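Local coordinates for coenzyme Q-binding protein COQ10 START domain-containing protein (Thermus thermophilus, PDB 2D4R) that is of unknown function but probably binds a lipid or similar hydrophobic molecule, as a putative member of the START domain superfamily, at residues E7-A12 with L94-G99; Y18-D23 with E140-A145; A45-R50 with E66-E71; G89-L94 with V102-T107. All coordinates share one frame; numbering follows the deposited sequence.

Contact 1. Residues E7-A12 with L94-G99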
loop_
_atom_site.group_PDB
_atom_site.type_symbol
_atom_site.label_atom_id
_atom_site.label_comp_id
_atom_site.label_asym_id
_atom_site.label_seq_id
_atom_site.Cartn_x
_atom_site.Cartn_y
_atom_site.Cartn_z
ATOM N N GLU A 7 -0.251 7.832 7.992
ATOM C CA GLU A 7 -1.551 7.995 8.633
ATOM C C GLU A 7 -2.274 9.100 7.878
ATOM O O GLU A 7 -1.687 10.138 7.580
ATOM C CB GLU A 7 -1.345 8.401 10.097
ATOM C CG GLU A 7 -2.553 8.270 11.005
ATOM C CD GLU A 7 -2.187 8.463 12.470
ATOM O OE1 GLU A 7 -1.785 9.587 12.841
ATOM O OE2 GLU A 7 -2.297 7.490 13.249
ATOM N N ARG A 8 -3.542 8.885 7.552
ATOM C CA ARG A 8 -4.258 9.870 6.762
ATOM C C ARG A 8 -5.758 9.831 7.045
ATOM O O ARG A 8 -6.362 8.748 7.137
ATOM C CB ARG A 8 -3.987 9.627 5.274
ATOM C CG ARG A 8 -4.461 10.733 4.348
ATOM C CD ARG A 8 -3.846 10.557 2.979
ATOM N NE ARG A 8 -4.279 11.564 2.020
ATOM C CZ ARG A 8 -3.703 12.751 1.876
ATOM N NH1 ARG A 8 -4.160 13.607 0.969
ATOM N NH2 ARG A 8 -2.677 13.089 2.645
ATOM N N TYR A 9 -6.351 11.019 7.188
ATOM C CA TYR A 9 -7.788 11.140 7.419
ATOM C C TYR A 9 -8.541 11.272 6.099
ATOM O O TYR A 9 -8.209 12.122 5.271
ATOM C CB TYR A 9 -8.094 12.356 8.299
ATOM C CG TYR A 9 -9.571 12.628 8.411
ATOM C CD1 TYR A 9 -10.374 11.857 9.253
ATOM C CD2 TYR A 9 -10.186 13.606 7.620
ATOM C CE1 TYR A 9 -11.752 12.042 9.298
ATOM C CE2 TYR A 9 -11.566 13.802 7.663
ATOM C CZ TYR A 9 -12.342 13.011 8.501
ATOM O OH TYR A 9 -13.708 13.161 8.522
ATOM N N ILE A 10 -9.554 10.431 5.907
ATOM C CA ILE A 10 -10.372 10.501 4.698
ATOM C C ILE A 10 -11.856 10.718 5.015
ATOM O O ILE A 10 -12.472 9.950 5.748
ATOM C CB ILE A 10 -10.195 9.227 3.846
ATOM C CG1 ILE A 10 -8.755 9.179 3.310
ATOM C CG2 ILE A 10 -11.197 9.208 2.694
ATOM C CD1 ILE A 10 -8.405 7.924 2.520
ATOM N N PRO A 11 -12.445 11.786 4.465
ATOM C CA PRO A 11 -13.859 12.106 4.692
ATOM C C PRO A 11 -14.843 11.133 4.031
ATOM O O PRO A 11 -15.438 11.439 3.002
ATOM C CB PRO A 11 -13.993 13.524 4.149
ATOM C CG PRO A 11 -12.888 13.650 3.156
ATOM C CD PRO A 11 -11.763 12.828 3.677
ATOM N N ALA A 12 -15.007 9.963 4.645
ATOM C CA ALA A 12 -15.923 8.938 4.154
ATOM C C ALA A 12 -15.958 7.810 5.180
ATOM O O ALA A 12 -14.970 7.565 5.862
ATOM C CB ALA A 12 -15.458 8.423 2.804
ATOM N N LEU A 94 -9.851 3.104 10.611
ATOM C CA LEU A 94 -10.390 3.399 11.928
ATOM C C LEU A 94 -11.425 4.515 11.860
ATOM O O LEU A 94 -11.285 5.452 11.068
ATOM C CB LEU A 94 -9.257 3.825 12.860
ATOM C CG LEU A 94 -8.018 2.926 12.912
ATOM C CD1 LEU A 94 -6.907 3.640 13.689
ATOM C CD2 LEU A 94 -8.372 1.595 13.563
ATOM N N PRO A 95 -12.472 4.435 12.698
ATOM C CA PRO A 95 -13.496 5.481 12.685
ATOM C C PRO A 95 -12.930 6.753 13.286
ATOM O O PRO A 95 -12.366 6.728 14.373
ATOM C CB PRO A 95 -14.627 4.891 13.527
ATOM C CG PRO A 95 -13.956 3.914 14.417
ATOM C CD PRO A 95 -12.811 3.344 13.629
ATOM N N GLU A 96 -13.059 7.852 12.552
ATOM C CA GLU A 96 -12.707 9.174 13.051
ATOM C C GLU A 96 -13.759 10.170 12.560
ATOM O O GLU A 96 -13.571 10.833 11.543
ATOM C CB GLU A 96 -11.328 9.574 12.540
ATOM C CG GLU A 96 -10.839 10.921 13.052
ATOM C CD GLU A 96 -9.342 11.073 12.892
ATOM O OE1 GLU A 96 -8.920 11.920 12.081
ATOM O OE2 GLU A 96 -8.586 10.340 13.573
ATOM N N GLY A 97 -14.869 10.263 13.288
ATOM C CA GLY A 97 -16.008 11.027 12.809
ATOM C C GLY A 97 -16.788 10.220 11.789
ATOM O O GLY A 97 -16.676 8.997 11.756
ATOM N N GLU A 98 -17.574 10.891 10.951
ATOM C CA GLU A 98 -18.209 10.221 9.817
ATOM C C GLU A 98 -17.136 9.875 8.801
ATOM O O GLU A 98 -17.423 9.651 7.623
ATOM C CB GLU A 98 -19.247 11.129 9.150
ATOM C CG GLU A 98 -20.446 11.464 10.011
ATOM C CD GLU A 98 -20.915 12.881 9.789
ATOM O OE1 GLU A 98 -22.091 13.173 10.101
ATOM O OE2 GLU A 98 -20.106 13.701 9.300
ATOM N N GLY A 99 -15.894 9.856 9.266
ATOM C CA GLY A 99 -14.767 9.704 8.369
ATOM C C GLY A 99 -13.837 8.616 8.842
ATOM O O GLY A 99 -14.124 7.924 9.814
#
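The turn of the beta hairpin made by strands 86-95 and 100-109 packs here on the end of strand 3-10, mainly Tyr9 against Glu96 and Gly99. No hydrogen bond crosses between 7-12 and 94-99. With CG anti to the backbone N (chi1 172°), the Tyr9 side chain extends along the turn. Its edge meets the Glu96 carbonyl in the ring plane, Tyr9 CE1 lying 3.1 Å from Glu96 O. Glu96 OE1 lies off the ring plane near the rim, 3.2 Å from Tyr9 CD1. The carboxylate is nearly parallel to the ring, 6° apart, and OE1 also forms a salt bridge with Arg101. With an alanine here, Arg101 would probably lose this carboxylate and the CD1 rim of Tyr9 its cover. Tyr9 OH reaches Gly99 CA at 3.6 Å, an approach that the lack of a side chain on Gly99 allows. Gly99 CA also makes a CH...O contact of 3.3 Å to Ala12 O, which accepts a hydrogen bond from Thr100. Pro11 centres an inverse gamma turn, closed by a weak bond of 2.8 Å from Ala12 N to Ile10 O. The hairpin turn has its own closure, Glu96 N to Gly99 O at 2.9 Å. A hairpin turn folded over the end of the first strand, which itself pairs with strand 100-109, fits the helix-grip fold of the Bet v 1-like clan.

Contact 2. Residues Y18-D23 with E140-A145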
loop_
_atom_site.group_PDB
_atom_site.type_symbol
_atom_site.label_atom_id
_atom_site.label_comp_id
_atom_site.label_asym_id
_atom_site.label_seq_id
_atom_site.Cartn_x
_atom_site.Cartn_y
_atom_site.Cartn_z
ATOM N N TYR A 18 -12.510 1.378 3.155
ATOM C CA TYR A 18 -11.973 0.036 3.144
ATOM C C TYR A 18 -12.260 -0.642 1.807
ATOM O O TYR A 18 -11.366 -1.243 1.217
ATOM C CB TYR A 18 -12.576 -0.771 4.294
ATOM C CG TYR A 18 -12.311 -2.260 4.232
ATOM C CD1 TYR A 18 -13.254 -3.131 3.698
ATOM C CD2 TYR A 18 -11.128 -2.801 4.731
ATOM C CE1 TYR A 18 -13.029 -4.506 3.666
ATOM C CE2 TYR A 18 -10.894 -4.169 4.702
ATOM C CZ TYR A 18 -11.845 -5.014 4.171
ATOM O OH TYR A 18 -11.618 -6.369 4.147
ATOM N N ARG A 19 -13.498 -0.543 1.323
ATOM C CA ARG A 19 -13.889 -1.261 0.097
ATOM C C ARG A 19 -13.193 -0.715 -1.142
ATOM O O ARG A 19 -12.849 -1.462 -2.047
ATOM C CB ARG A 19 -15.405 -1.206 -0.125
ATOM C CG ARG A 19 -16.173 -2.464 0.302
ATOM C CD ARG A 19 -15.731 -3.716 -0.478
ATOM N NE ARG A 19 -16.756 -4.220 -1.401
ATOM C CZ ARG A 19 -16.688 -5.385 -2.050
ATOM N NH1 ARG A 19 -17.671 -5.749 -2.866
ATOM N NH2 ARG A 19 -15.645 -6.189 -1.885
ATOM N N LEU A 20 -12.994 0.596 -1.176
ATOM C CA LEU A 20 -12.298 1.234 -2.280
ATOM C C LEU A 20 -10.805 0.925 -2.299
ATOM O O LEU A 20 -10.182 0.922 -3.362
ATOM C CB LEU A 20 -12.502 2.742 -2.218
ATOM C CG LEU A 20 -13.910 3.190 -2.578
ATOM C CD1 LEU A 20 -14.091 4.654 -2.209
ATOM C CD2 LEU A 20 -14.132 2.952 -4.072
ATOM N N ALA A 21 -10.227 0.665 -1.132
ATOM C CA ALA A 21 -8.817 0.277 -1.072
ATOM C C ALA A 21 -8.638 -1.185 -1.479
ATOM O O ALA A 21 -7.570 -1.594 -1.935
ATOM C CB ALA A 21 -8.283 0.496 0.317
ATOM N N LYS A 22 -9.699 -1.968 -1.324
ATOM C CA LYS A 22 -9.646 -3.395 -1.603
ATOM C C LYS A 22 -9.691 -3.656 -3.100
ATOM O O LYS A 22 -9.142 -4.641 -3.586
ATOM C CB LYS A 22 -10.810 -4.103 -0.918
ATOM C CG LYS A 22 -10.833 -5.598 -1.136
ATOM C CD LYS A 22 -12.105 -6.192 -0.587
ATOM C CE LYS A 22 -12.276 -7.624 -1.037
ATOM N NZ LYS A 22 -13.436 -8.241 -0.349
ATOM N N ASP A 23 -10.351 -2.764 -3.828
ATOM C CA ASP A 23 -10.372 -2.820 -5.283
ATOM C C ASP A 23 -9.098 -2.173 -5.789
ATOM O O ASP A 23 -9.111 -1.013 -6.235
ATOM C CB ASP A 23 -11.585 -2.065 -5.828
ATOM C CG ASP A 23 -11.542 -1.901 -7.346
ATOM O OD1 ASP A 23 -10.860 -2.696 -8.022
ATOM O OD2 ASP A 23 -12.199 -0.975 -7.856
ATOM N N GLU A 140 -7.866 10.272 -3.043
ATOM C CA GLU A 140 -8.304 10.764 -4.331
ATOM C C GLU A 140 -9.200 9.766 -5.039
ATOM O O GLU A 140 -9.954 10.127 -5.946
ATOM C CB GLU A 140 -7.087 11.087 -5.194
ATOM C CG GLU A 140 -6.244 12.224 -4.632
ATOM C CD GLU A 140 -5.065 12.563 -5.517
ATOM O OE1 GLU A 140 -4.488 11.622 -6.102
ATOM O OE2 GLU A 140 -4.719 13.763 -5.630
ATOM N N ARG A 141 -9.113 8.505 -4.631
ATOM C CA ARG A 141 -9.992 7.487 -5.185
ATOM C C ARG A 141 -11.363 7.720 -4.576
ATOM O O ARG A 141 -12.375 7.740 -5.272
ATOM C CB ARG A 141 -9.498 6.088 -4.808
ATOM C CG ARG A 141 -9.617 5.029 -5.892
ATOM C CD ARG A 141 -10.966 5.010 -6.573
ATOM N NE ARG A 141 -11.415 3.646 -6.872
ATOM C CZ ARG A 141 -12.450 3.349 -7.660
ATOM N NH1 ARG A 141 -13.146 4.316 -8.241
ATOM N NH2 ARG A 141 -12.807 2.087 -7.857
ATOM N N VAL A 142 -11.375 7.910 -3.261
ATOM C CA VAL A 142 -12.610 7.949 -2.497
ATOM C C VAL A 142 -13.425 9.179 -2.874
ATOM O O VAL A 142 -14.652 9.109 -2.957
ATOM C CB VAL A 142 -12.326 7.943 -0.962
ATOM C CG1 VAL A 142 -13.614 8.035 -0.182
ATOM C CG2 VAL A 142 -11.595 6.666 -0.574
ATOM N N LEU A 143 -12.742 10.295 -3.120
ATOM C CA LEU A 143 -13.377 11.490 -3.672
ATOM C C LEU A 143 -13.909 11.268 -5.091
ATOM O O LEU A 143 -15.034 11.653 -5.400
ATOM C CB LEU A 143 -12.389 12.655 -3.673
ATOM C CG LEU A 143 -12.754 13.858 -4.545
ATOM C CD1 LEU A 143 -14.102 14.413 -4.111
ATOM C CD2 LEU A 143 -11.666 14.923 -4.428
ATOM N N ALA A 144 -13.108 10.641 -5.948
ATOM C CA ALA A 144 -13.534 10.370 -7.320
ATOM C C ALA A 144 -14.792 9.515 -7.339
ATOM O O ALA A 144 -15.773 9.858 -7.997
ATOM C CB ALA A 144 -12.442 9.663 -8.080
ATOM N N ALA A 145 -14.763 8.397 -6.622
ATOM C CA ALA A 145 -15.899 7.488 -6.604
ATOM C C ALA A 145 -17.105 8.048 -5.831
ATOM O O ALA A 145 -18.186 7.475 -5.864
ATOM C CB ALA A 145 -15.476 6.164 -6.021
HETATM O O HOH W 1 -10.364 1.130 -5.848
#
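Leu20 of helix 14-22 carries the apolar part of this contact, set against Arg141, Val142 and Ala145 near the end of helix 120-144. Its two methyls divide the work. Leu20 CD1 packs on Val142 CG2 at 3.6 Å, the tight inner part, where Val142 is buried and also touches Ala12. Leu20 CD2 lies 4.0 Å from Ala145 CB. The same methyl sits over one face of the Arg141 guanidinium, toward its rim, 4.0 Å from Arg141 NE. The Arg141 chain bends at chi2 and chi3, which folds the guanidinium back across Leu20. The outer side is looser and polar. Arg141 NH2 makes a salt bridge to Asp23 OD2 at 3.1 Å, but the hydrogen bond in it is weak, with an N-H...O angle of 131°. The carboxylate meets the guanidinium edge with the two planes 67° apart. A water fills the corner beside this pair. It accepts from Arg141 NE at 2.9 Å and donates to Leu20 O and Asp23 O, both near the end of helix 14-22. The other Asp23 oxygen, OD1, caps helix 24-27 at Gly26 N. Arg141 thus offers a flat face to a leucine and its N-H edge to a carboxylate and a water. The positive group would probably be favoured where helix 14-22 ends, since the carbonyls there carry partial negative charge.

Contact 3. Residues A45-R50 with E66-E71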
loop_
_atom_site.group_PDB
_atom_site.type_symbol
_atom_site.label_atom_id
_atom_site.label_comp_id
_atom_site.label_asym_id
_atom_site.label_seq_id
_atom_site.Cartn_x
_atom_site.Cartn_y
_atom_site.Cartn_z
ATOM N N ALA A 45 -10.930 -14.460 1.058
ATOM C CA ALA A 45 -10.691 -13.104 1.535
ATOM C C ALA A 45 -9.295 -12.611 1.185
ATOM O O ALA A 45 -8.874 -11.567 1.668
ATOM C CB ALA A 45 -10.895 -13.041 3.044
ATOM N N ARG A 46 -8.572 -13.361 0.361
ATOM C CA ARG A 46 -7.227 -12.950 -0.043
ATOM C C ARG A 46 -7.067 -12.831 -1.556
ATOM O O ARG A 46 -7.708 -13.553 -2.323
ATOM C CB ARG A 46 -6.180 -13.921 0.516
ATOM C CG ARG A 46 -6.690 -15.339 0.738
ATOM C CD ARG A 46 -5.648 -16.225 1.438
ATOM N NE ARG A 46 -5.627 -16.067 2.892
ATOM C CZ ARG A 46 -6.408 -16.742 3.733
ATOM N NH1 ARG A 46 -7.283 -17.628 3.274
ATOM N NH2 ARG A 46 -6.308 -16.539 5.037
ATOM N N THR A 47 -6.224 -11.894 -1.978
ATOM C CA THR A 47 -5.833 -11.801 -3.375
ATOM C C THR A 47 -4.334 -11.924 -3.471
ATOM O O THR A 47 -3.632 -11.886 -2.458
ATOM C CB THR A 47 -6.232 -10.454 -4.027
ATOM O OG1 THR A 47 -5.716 -9.372 -3.248
ATOM C CG2 THR A 47 -7.745 -10.334 -4.156
ATOM N N ARG A 48 -3.854 -12.087 -4.701
ATOM C CA ARG A 48 -2.440 -11.960 -5.013
ATOM C C ARG A 48 -2.313 -10.931 -6.129
ATOM O O ARG A 48 -3.108 -10.923 -7.074
ATOM C CB ARG A 48 -1.847 -13.314 -5.453
ATOM C CG ARG A 48 -0.316 -13.284 -5.573
ATOM C CD ARG A 48 0.304 -14.633 -5.998
ATOM N NE ARG A 48 0.197 -15.628 -4.938
ATOM C CZ ARG A 48 -0.721 -16.589 -4.913
ATOM N NH1 ARG A 48 -1.599 -16.684 -5.901
ATOM N NH2 ARG A 48 -0.782 -17.430 -3.889
ATOM N N SER A 49 -1.325 -10.053 -6.022
ATOM C CA SER A 49 -1.192 -8.975 -6.986
ATOM C C SER A 49 0.268 -8.721 -7.355
ATOM O O SER A 49 1.172 -8.952 -6.549
ATOM C CB SER A 49 -1.812 -7.702 -6.420
ATOM O OG SER A 49 -1.160 -7.321 -5.225
ATOM N N ARG A 50 0.486 -8.247 -8.578
ATOM C CA ARG A 50 1.829 -7.962 -9.078
ATOM C C ARG A 50 2.030 -6.449 -9.176
ATOM O O ARG A 50 1.342 -5.772 -9.928
ATOM C CB ARG A 50 2.029 -8.609 -10.461
ATOM C CG ARG A 50 3.386 -8.313 -11.121
ATOM C CD ARG A 50 3.522 -8.978 -12.500
ATOM N NE ARG A 50 2.901 -10.306 -12.575
ATOM C CZ ARG A 50 3.524 -11.455 -12.310
ATOM N NH1 ARG A 50 4.801 -11.456 -11.947
ATOM N NH2 ARG A 50 2.869 -12.607 -12.407
ATOM N N GLU A 66 -2.321 -10.216 -0.216
ATOM C CA GLU A 66 -3.085 -9.521 0.808
ATOM C C GLU A 66 -4.249 -10.354 1.318
ATOM O O GLU A 66 -4.984 -10.976 0.551
ATOM C CB GLU A 66 -3.586 -8.163 0.295
ATOM C CG GLU A 66 -4.070 -8.152 -1.127
ATOM C CD GLU A 66 -3.015 -7.645 -2.086
ATOM O OE1 GLU A 66 -2.961 -8.141 -3.230
ATOM O OE2 GLU A 66 -2.237 -6.749 -1.693
ATOM N N GLU A 67 -4.389 -10.372 2.638
ATOM C CA GLU A 67 -5.494 -11.040 3.299
ATOM C C GLU A 67 -6.418 -9.939 3.785
ATOM O O GLU A 67 -5.988 -9.032 4.523
ATOM C CB GLU A 67 -4.980 -11.862 4.482
ATOM C CG GLU A 67 -5.976 -12.851 5.056
ATOM C CD GLU A 67 -5.507 -13.452 6.377
ATOM O OE1 GLU A 67 -4.957 -12.703 7.223
ATOM O OE2 GLU A 67 -5.689 -14.673 6.569
ATOM N N TRP A 68 -7.677 -10.021 3.358
ATOM C CA TRP A 68 -8.665 -8.987 3.624
ATOM C C TRP A 68 -9.591 -9.421 4.753
ATOM O O TRP A 68 -10.179 -10.505 4.709
ATOM C CB TRP A 68 -9.472 -8.700 2.349
ATOM C CG TRP A 68 -8.644 -8.076 1.243
ATOM C CD1 TRP A 68 -8.127 -8.707 0.151
ATOM C CD2 TRP A 68 -8.214 -6.710 1.155
ATOM N NE1 TRP A 68 -7.399 -7.828 -0.611
ATOM C CE2 TRP A 68 -7.435 -6.594 -0.022
ATOM C CE3 TRP A 68 -8.409 -5.570 1.956
ATOM C CZ2 TRP A 68 -6.849 -5.384 -0.421
ATOM C CZ3 TRP A 68 -7.823 -4.364 1.559
ATOM C CH2 TRP A 68 -7.051 -4.285 0.377
ATOM N N ASP A 69 -9.710 -8.570 5.767
ATOM C CA ASP A 69 -10.609 -8.823 6.867
ATOM C C ASP A 69 -11.843 -7.913 6.774
ATOM O O ASP A 69 -11.869 -6.810 7.330
ATOM C CB ASP A 69 -9.871 -8.601 8.181
ATOM C CG ASP A 69 -10.687 -9.005 9.372
ATOM O OD1 ASP A 69 -11.924 -9.087 9.241
ATOM O OD2 ASP A 69 -10.094 -9.237 10.440
ATOM N N ASP A 70 -12.863 -8.392 6.067
ATOM C CA ASP A 70 -14.066 -7.613 5.795
ATOM C C ASP A 70 -14.786 -7.234 7.080
ATOM O O ASP A 70 -15.295 -6.128 7.207
ATOM C CB ASP A 70 -15.022 -8.411 4.896
ATOM C CG ASP A 70 -14.448 -8.688 3.510
ATOM O OD1 ASP A 70 -14.487 -9.862 3.072
ATOM O OD2 ASP A 70 -13.964 -7.738 2.857
ATOM N N GLU A 71 -14.830 -8.155 8.032
ATOM C CA GLU A 71 -15.499 -7.910 9.309
ATOM C C GLU A 71 -14.963 -6.680 10.031
ATOM O O GLU A 71 -15.721 -5.791 10.413
ATOM C CB GLU A 71 -15.342 -9.129 10.216
ATOM C CG GLU A 71 -16.468 -10.109 10.112
ATOM C CD GLU A 71 -17.424 -9.957 11.260
ATOM O OE1 GLU A 71 -17.056 -10.372 12.381
ATOM O OE2 GLU A 71 -18.529 -9.417 11.049
#
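Glu66 lies across the strand pair from Thr47 and Ser49, and its OE1 accepts a hydrogen bond from both hydroxyls. Ser49 OG gives 2.8 Å to Glu66 OE1 on the syn lone pair. Thr47 OG1 gives 3.0 Å to Glu66 OE1 on the anti side, 17° out of the carboxylate plane. Glu66 bends at chi2 to bring the carboxylate over to them. Glu66 OE2 lies close to the like-charged Glu64 OE1, so one may be protonated. Ser49 OG is also hydrogen-bonded to Trp51 NE1, and Thr47 OG1 accepts a weak, fairly straight bond of 3.5 Å from Trp68 NE1, in the plane of the indole. Thr47, Ser49, Glu66 and Trp68 share this side of the sheet, where Leu24 of helix 24-27 touches Ser49 and Glu66. Backbone groups of Thr47, Glu66, Ala45 and Trp68 pair across the strands. Thr47 and Glu66 form a hydrogen-bonded pair, Thr47 N to Glu66 O 3.0 Å and Glu66 N to Thr47 O 3.1 Å. Beyond it, Trp68 N bonds Ala45 O at 2.6 Å. On the other face, Arg46 and Glu67 run alongside each other in a non-hydrogen-bonded pair. Their salt bridge joins Arg46 NH2 to Glu67 OE2; its modelled length is very short and doubtful. Arg48 pairs with Glu65. The arrangement is that of a beta hairpin, strands 46-55 and 58-69, within the curved antiparallel sheet of a helix-grip fold.

Contact 4. Residues G89-L94 with V102-T107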
loop_
_atom_site.group_PDB
_atom_site.type_symbol
_atom_site.label_atom_id
_atom_site.label_comp_id
_atom_site.label_asym_id
_atom_site.label_seq_id
_atom_site.Cartn_x
_atom_site.Cartn_y
_atom_site.Cartn_z
ATOM N N GLY A 89 2.972 -5.724 5.901
ATOM C CA GLY A 89 2.380 -4.740 6.774
ATOM C C GLY A 89 0.875 -4.846 6.857
ATOM O O GLY A 89 0.286 -5.889 6.591
ATOM N N THR A 90 0.234 -3.756 7.227
ATOM C CA THR A 90 -1.202 -3.782 7.400
ATOM C C THR A 90 -1.770 -2.470 6.906
ATOM O O THR A 90 -1.117 -1.440 6.998
ATOM C CB THR A 90 -1.577 -3.953 8.878
ATOM O OG1 THR A 90 -1.107 -2.815 9.600
ATOM C CG2 THR A 90 -0.950 -5.230 9.456
ATOM N N TRP A 91 -2.971 -2.534 6.341
ATOM C CA TRP A 91 -3.841 -1.368 6.197
ATOM C C TRP A 91 -4.978 -1.526 7.222
ATOM O O TRP A 91 -5.652 -2.562 7.260
ATOM C CB TRP A 91 -4.459 -1.301 4.795
ATOM C CG TRP A 91 -3.477 -1.184 3.644
ATOM C CD1 TRP A 91 -2.482 -2.064 3.314
ATOM C CD2 TRP A 91 -3.470 -0.176 2.620
ATOM N NE1 TRP A 91 -1.871 -1.675 2.151
ATOM C CE2 TRP A 91 -2.456 -0.523 1.701
ATOM C CE3 TRP A 91 -4.224 0.981 2.390
ATOM C CZ2 TRP A 91 -2.180 0.240 0.566
ATOM C CZ3 TRP A 91 -3.950 1.743 1.259
ATOM C CH2 TRP A 91 -2.934 1.365 0.360
ATOM N N VAL A 92 -5.186 -0.514 8.054
ATOM C CA VAL A 92 -6.332 -0.523 8.959
ATOM C C VAL A 92 -7.144 0.757 8.808
ATOM O O VAL A 92 -6.603 1.828 8.523
ATOM C CB VAL A 92 -5.900 -0.680 10.456
ATOM C CG1 VAL A 92 -5.181 -2.029 10.653
ATOM C CG2 VAL A 92 -4.995 0.505 10.887
ATOM N N PHE A 93 -8.452 0.630 8.985
ATOM C CA PHE A 93 -9.356 1.726 8.716
ATOM C C PHE A 93 -10.166 1.992 9.969
ATOM O O PHE A 93 -11.037 1.217 10.353
ATOM C CB PHE A 93 -10.251 1.374 7.524
ATOM C CG PHE A 93 -9.473 0.996 6.287
ATOM C CD1 PHE A 93 -8.791 -0.220 6.225
ATOM C CD2 PHE A 93 -9.398 1.862 5.199
ATOM C CE1 PHE A 93 -8.046 -0.559 5.104
ATOM C CE2 PHE A 93 -8.655 1.529 4.076
ATOM C CZ PHE A 93 -7.974 0.314 4.026
ATOM N N LEU A 94 -9.851 3.104 10.611
ATOM C CA LEU A 94 -10.390 3.399 11.928
ATOM C C LEU A 94 -11.425 4.515 11.860
ATOM O O LEU A 94 -11.285 5.452 11.068
ATOM C CB LEU A 94 -9.257 3.825 12.860
ATOM C CG LEU A 94 -8.018 2.926 12.912
ATOM C CD1 LEU A 94 -6.907 3.640 13.689
ATOM C CD2 LEU A 94 -8.372 1.595 13.563
ATOM N N VAL A 102 -7.053 6.307 8.203
ATOM C CA VAL A 102 -6.388 5.175 7.581
ATOM C C VAL A 102 -4.939 5.099 8.041
ATOM O O VAL A 102 -4.201 6.089 7.978
ATOM C CB VAL A 102 -6.444 5.271 6.036
ATOM C CG1 VAL A 102 -5.746 4.076 5.408
ATOM C CG2 VAL A 102 -7.893 5.304 5.573
ATOM N N VAL A 103 -4.545 3.922 8.520
ATOM C CA VAL A 103 -3.180 3.704 8.982
ATOM C C VAL A 103 -2.489 2.615 8.172
ATOM O O VAL A 103 -2.969 1.487 8.085
ATOM C CB VAL A 103 -3.149 3.299 10.461
ATOM C CG1 VAL A 103 -1.709 3.287 10.960
ATOM C CG2 VAL A 103 -4.019 4.243 11.274
ATOM N N LEU A 104 -1.354 2.965 7.584
ATOM C CA LEU A 104 -0.611 2.037 6.744
ATOM C C LEU A 104 0.781 1.793 7.312
ATOM O O LEU A 104 1.593 2.712 7.421
ATOM C CB LEU A 104 -0.499 2.589 5.319
ATOM C CG LEU A 104 0.350 1.793 4.329
ATOM C CD1 LEU A 104 -0.107 0.347 4.307
ATOM C CD2 LEU A 104 0.239 2.420 2.943
ATOM N N THR A 105 1.055 0.543 7.657
ATOM C CA THR A 105 2.312 0.175 8.283
ATOM C C THR A 105 3.051 -0.796 7.371
ATOM O O THR A 105 2.478 -1.806 6.931
ATOM C CB THR A 105 2.043 -0.522 9.630
ATOM O OG1 THR A 105 1.073 0.233 10.359
ATOM C CG2 THR A 105 3.314 -0.642 10.447
ATOM N N LEU A 106 4.322 -0.503 7.106
ATOM C CA LEU A 106 5.115 -1.264 6.142
ATOM C C LEU A 106 6.509 -1.625 6.668
ATOM O O LEU A 106 7.353 -0.757 6.892
ATOM C CB LEU A 106 5.247 -0.465 4.843
ATOM C CG LEU A 106 6.142 -1.034 3.740
ATOM C CD1 LEU A 106 5.710 -2.442 3.352
ATOM C CD2 LEU A 106 6.084 -0.111 2.551
ATOM N N THR A 107 6.741 -2.916 6.865
ATOM C CA THR A 107 8.073 -3.418 7.163
ATOM C C THR A 107 8.679 -3.946 5.880
ATOM O O THR A 107 8.086 -4.774 5.197
ATOM C CB THR A 107 8.015 -4.560 8.194
ATOM O OG1 THR A 107 7.527 -4.044 9.432
ATOM C CG2 THR A 107 9.396 -5.212 8.378
HETATM O O HOH W 2 -1.367 -0.208 9.511
#
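Trp91 and Leu104 face the helix side of the antiparallel hairpin formed by strands 86-95 and 100-109, in the helix-grip sheet between strands 3-10 and 74-82. Trp91 CG is anti to the carbonyl carbon (chi1 -61°), while Leu104 CG is anti to the backbone N (chi1 175°). As a non-hydrogen-bonded pair they share one face, and these torsions lay the isobutyl group along the indole. Leu104 CD1 comes over the face of the indole, 3.4 Å from the centroid of the Trp91 five-membered ring and 10° off its normal, a CH-pi contact. Leu104 CD2 lies farther off, near CZ2 and CE2. Phe77 of strand 74-82 and Leu135 of helix 120-144 also meet the indole, so an alanine at Trp91 would probably open a gap between Leu104, Phe77 and that helix. At the next pair on this face, Val102 CG2 packs on Phe93 CD2 at 3.8 Å. The opposite face carries Thr90, Val92, Val103 and Thr105. There Val92 CG2 takes the crowded position between its backbone N and carbonyl carbon and presses on Val103 CB at 3.4 Å. Backbone bonds run both ways between Thr90 and Thr105 and between Val92 and Val103. Gly89 CA, without a side chain, makes a CA-H...O contact to Thr105 O. Thr90 and Thr105 hold their hydroxyls side by side, too far apart to bond directly. A water joins them: it accepts from Thr90 OG1 and Thr105 OG1, each at 2.6 Å, and donates to Thr90 O at 2.8 Å and Val103 O at 2.7 Å.

How the contacts relate
Contacts 1, 3 and 4 lie on one antiparallel sheet, and contact 2 joins the helices beside it. Contacts 1 and 4 share Leu94 and are joined by a probable hydrogen bond, Arg8 O to Val102 N at 2.8 Å. Contact 1 meets contact 2 where Ala12 CB packs on Val142 CG1 at 3.5 Å. Helix 14-22 links contact 2 to contacts 3 and 4: Tyr18 OH makes a probable hydrogen bond of 3.0 Å with Asp70 OD2, and Ala21 CB is 3.7 Å from Phe93 CZ. Contacts 3 and 4 do not touch; their nearest atoms are about 5 Å apart. In START relatives a hydrophobic ligand lies between sheet and long helix; the helix-facing side of contact 4 may border such a pocket.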